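Local coordinates for protein tapirin (Caldicellulosiruptor kristjanssonii, PDB 6N2B) that probably attaches cells of this extreme thermophile to cellulose, through a calcium-binding C-terminal domain built as a beta-helix, at residues N202-Y207 against S544-I549. Residues are numbered along the deposited sequence; the frame is centred on the assembly and turned at random.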
ATOM      1  N   ASN A 202      14.291  -0.508  -0.225  1.00 19.52           N
ATOM      2  CA  ASN A 202      14.834   0.744   0.278  1.00 24.70           C
ATOM      3  C   ASN A 202      15.250   1.710  -0.834  1.00 26.01           C
ATOM      4  O   ASN A 202      15.848   2.750  -0.546  1.00 24.94           O
ATOM      5  CB  ASN A 202      15.987   0.481   1.260  1.00 25.71           C
ATOM      6  CG  ASN A 202      17.236  -0.082   0.604  1.00 24.21           C
ATOM      7  OD1 ASN A 202      17.375  -0.110  -0.617  1.00 30.95           O
ATOM      8  ND2 ASN A 202      18.173  -0.516   1.438  1.00 17.90           N
ATOM      9  N   ASP A 203      14.891   1.419  -2.081  1.00 27.32           N
ATOM     10  CA  ASP A 203      15.231   2.242  -3.237  1.00 21.83           C
ATOM     11  C   ASP A 203      14.067   3.157  -3.583  1.00 22.01           C
ATOM     12  O   ASP A 203      12.983   2.676  -3.920  1.00 24.25           O
ATOM     13  CB  ASP A 203      15.562   1.350  -4.431  1.00 27.73           C
ATOM     14  CG  ASP A 203      16.046   2.125  -5.626  1.00 29.99           C
ATOM     15  OD1 ASP A 203      16.481   3.287  -5.463  1.00 28.31           O
ATOM     16  OD2 ASP A 203      15.993   1.549  -6.739  1.00 30.46           O
ATOM     17  N   LEU A 204      14.307   4.470  -3.552  1.00 17.94           N
ATOM     18  CA  LEU A 204      13.240   5.425  -3.836  1.00 17.61           C
ATOM     19  C   LEU A 204      12.645   5.212  -5.224  1.00 23.71           C
ATOM     20  O   LEU A 204      11.439   5.387  -5.421  1.00 22.37           O
ATOM     21  CB  LEU A 204      13.765   6.857  -3.693  1.00 22.29           C
ATOM     22  CG  LEU A 204      12.943   8.030  -4.241  1.00 20.29           C
ATOM     23  CD1 LEU A 204      11.845   8.467  -3.278  1.00 14.54           C
ATOM     24  CD2 LEU A 204      13.867   9.182  -4.511  1.00 21.09           C
ATOM     25  N   PHE A 205      13.466   4.821  -6.193  1.00 22.65           N
ATOM     26  CA  PHE A 205      12.992   4.693  -7.565  1.00 23.54           C
ATOM     27  C   PHE A 205      12.243   3.395  -7.830  1.00 25.75           C
ATOM     28  O   PHE A 205      11.815   3.173  -8.971  1.00 26.10           O
ATOM     29  CB  PHE A 205      14.175   4.863  -8.523  1.00 27.92           C
ATOM     30  CG  PHE A 205      14.813   6.212  -8.398  1.00 33.25           C
ATOM     31  CD1 PHE A 205      14.201   7.329  -8.944  1.00 26.33           C
ATOM     32  CD2 PHE A 205      15.961   6.385  -7.648  1.00 26.96           C
ATOM     33  CE1 PHE A 205      14.750   8.588  -8.790  1.00 25.65           C
ATOM     34  CE2 PHE A 205      16.501   7.635  -7.481  1.00 25.83           C
ATOM     35  CZ  PHE A 205      15.897   8.741  -8.061  1.00 28.41           C
ATOM     36  N   GLU A 206      12.069   2.548  -6.811  1.00 22.09           N
ATOM     37  CA  GLU A 206      11.186   1.395  -6.897  1.00 21.68           C
ATOM     38  C   GLU A 206       9.725   1.755  -6.630  1.00 21.74           C
ATOM     39  O   GLU A 206       8.830   0.976  -6.967  1.00 27.09           O
ATOM     40  CB  GLU A 206      11.670   0.307  -5.929  1.00 21.42           C
ATOM     41  CG  GLU A 206      10.604  -0.694  -5.399  1.00 26.84           C
ATOM     42  CD  GLU A 206       9.969  -1.587  -6.490  1.00 36.61           C
ATOM     43  OE1 GLU A 206      10.544  -1.723  -7.596  1.00 36.49           O
ATOM     44  OE2 GLU A 206       8.870  -2.142  -6.239  1.00 27.30           O
ATOM     45  N   TYR A 207       9.441   2.935  -6.104  1.00 19.40           N
ATOM     46  CA  TYR A 207       8.094   3.223  -5.634  1.00 20.78           C
ATOM     47  C   TYR A 207       7.217   3.801  -6.745  1.00 20.88           C
ATOM     48  O   TYR A 207       7.650   4.666  -7.517  1.00 13.56           O
ATOM     49  CB  TYR A 207       8.155   4.134  -4.407  1.00 13.21           C
ATOM     50  CG  TYR A 207       8.589   3.276  -3.246  1.00 19.18           C
ATOM     51  CD1 TYR A 207       9.939   2.964  -3.046  1.00 14.06           C
ATOM     52  CD2 TYR A 207       7.647   2.685  -2.411  1.00 17.02           C
ATOM     53  CE1 TYR A 207      10.336   2.138  -2.012  1.00 13.97           C
ATOM     54  CE2 TYR A 207       8.033   1.846  -1.375  1.00 16.62           C
ATOM     55  CZ  TYR A 207       9.372   1.571  -1.182  1.00 18.01           C
ATOM     56  OH  TYR A 207       9.732   0.729  -0.152  1.00 17.13           O
ATOM     57  N   SER A 544      19.048  15.005  -7.750  1.00 25.31           N
ATOM     58  CA  SER A 544      19.542  16.356  -7.525  1.00 22.50           C
ATOM     59  C   SER A 544      18.533  17.187  -6.734  1.00 21.82           C
ATOM     60  O   SER A 544      18.888  17.824  -5.741  1.00 17.52           O
ATOM     61  CB  SER A 544      19.871  16.995  -8.867  1.00 16.43           C
ATOM     62  OG  SER A 544      19.873  18.401  -8.767  1.00 49.85           O
ATOM     63  N   THR A 545      17.261  17.157  -7.139  1.00 20.40           N
ATOM     64  CA  THR A 545      16.244  18.018  -6.532  1.00 17.57           C
ATOM     65  C   THR A 545      16.031  17.706  -5.046  1.00 24.11           C
ATOM     66  O   THR A 545      15.937  18.614  -4.210  1.00 20.03           O
ATOM     67  CB  THR A 545      14.938  17.858  -7.310  1.00 21.49           C
ATOM     68  OG1 THR A 545      15.081  18.464  -8.594  1.00 32.84           O
ATOM     69  CG2 THR A 545      13.779  18.499  -6.592  1.00 24.90           C
ATOM     70  N   LEU A 546      15.930  16.425  -4.699  1.00 25.54           N
ATOM     71  CA  LEU A 546      15.703  16.019  -3.315  1.00 27.95           C
ATOM     72  C   LEU A 546      16.983  15.827  -2.516  1.00 22.96           C
ATOM     73  O   LEU A 546      16.895  15.512  -1.322  1.00 22.84           O
ATOM     74  CB  LEU A 546      14.910  14.706  -3.262  1.00 32.82           C
ATOM     75  CG  LEU A 546      13.583  14.655  -4.006  1.00 29.54           C
ATOM     76  CD1 LEU A 546      12.964  13.253  -3.896  1.00 15.09           C
ATOM     77  CD2 LEU A 546      12.646  15.757  -3.480  1.00 23.35           C
ATOM     78  N   ASN A 547      18.157  15.981  -3.136  1.00 20.36           N
ATOM     79  CA  ASN A 547      19.431  15.713  -2.481  1.00 16.38           C
ATOM     80  C   ASN A 547      19.394  14.305  -1.894  1.00 20.41           C
ATOM     81  O   ASN A 547      19.515  14.079  -0.688  1.00 16.04           O
ATOM     82  CB  ASN A 547      19.729  16.780  -1.426  1.00 22.56           C
ATOM     83  CG  ASN A 547      21.193  16.816  -1.007  1.00 27.47           C
ATOM     84  OD1 ASN A 547      22.057  16.215  -1.646  1.00 28.02           O
ATOM     85  ND2 ASN A 547      21.472  17.535   0.081  1.00 21.98           N
ATOM     86  N   TYR A 548      19.161  13.358  -2.797  1.00 25.42           N
ATOM     87  CA  TYR A 548      18.861  11.979  -2.449  1.00 28.51           C
ATOM     88  C   TYR A 548      20.136  11.162  -2.512  1.00 25.11           C
ATOM     89  O   TYR A 548      20.894  11.279  -3.475  1.00 22.03           O
ATOM     90  CB  TYR A 548      17.829  11.384  -3.407  1.00 24.49           C
ATOM     91  CG  TYR A 548      17.516   9.934  -3.098  1.00 27.00           C
ATOM     92  CD1 TYR A 548      16.978   9.562  -1.867  1.00 20.85           C
ATOM     93  CD2 TYR A 548      17.778   8.934  -4.033  1.00 26.94           C
ATOM     94  CE1 TYR A 548      16.698   8.232  -1.591  1.00 25.10           C
ATOM     95  CE2 TYR A 548      17.506   7.604  -3.764  1.00 20.08           C
ATOM     96  CZ  TYR A 548      16.967   7.258  -2.545  1.00 26.44           C
ATOM     97  OH  TYR A 548      16.696   5.935  -2.276  1.00 23.56           O
ATOM     98  N   ILE A 549      20.369  10.338  -1.498  1.00 27.31           N
ATOM     99  CA  ILE A 549      21.505   9.425  -1.463  1.00 32.99           C
ATOM    100  C   ILE A 549      20.979   7.995  -1.403  1.00 34.01           C
ATOM    101  O   ILE A 549      20.537   7.524  -0.352  1.00 38.09           O
ATOM    102  CB  ILE A 549      22.441   9.718  -0.276  1.00 32.66           C
ATOM    103  CG1 ILE A 549      22.868  11.179  -0.265  1.00 27.40           C
ATOM    104  CG2 ILE A 549      23.669   8.827  -0.353  1.00 23.62           C
ATOM    105  CD1 ILE A 549      22.818  11.829   1.080  1.00 31.99           C
TER
HETATM  106  O   HOH W   1      15.931   4.963   0.428  1.00 29.37           O
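Tyr-548 reaches across to the 3-10 turn of 204-206 and is held there by both its ring and its hydroxyl. Apolar contact comes mainly from Leu-204, whose CD2 stands over the middle of one ring face, 3.8 Å from the Tyr-548 ring centroid and 5° from the ring normal, a CH-pi contact. Leu-204 CB lies nearer the phenol end, 3.4 Å from Tyr-548 CZ, so the leucine runs along the ring in the reverse sense. With CG anti to the backbone N (chi1 179°), the Tyr-548 ring is carried out over Leu-204. Phe-205 adds an oblique aromatic contact, the two ring planes at 78° and Phe-205 CE2 3.9 Å from Tyr-548 CE2. Leu-546, in the last helical turn, touches Leu-204 through CD1; the Schellman motif at Asn-547 then ends helix 536-546 and releases the chain towards Tyr-548. Polar contact gathers at the hydroxyl: Leu-204 N donates a fairly straight bond to Tyr-548 OH (3.1 Å), and a water lies beside that OH in the ring plane, its link to Asn-202 O doubtful. Asp-203 OD2 forms a salt bridge with Arg-533, while OD1 accepts a weak bond from Phe-205 N. A phenylalanine in place of Tyr-548 would probably keep the packing on Leu-204 but leave the amide of Leu-204 without its acceptor. The tail beyond the helix is thus joined to the loop before strand 207-211 by mostly apolar packing with one direct polar tether, which satisfies the Leu-204 N-H and fixes the ring's far end.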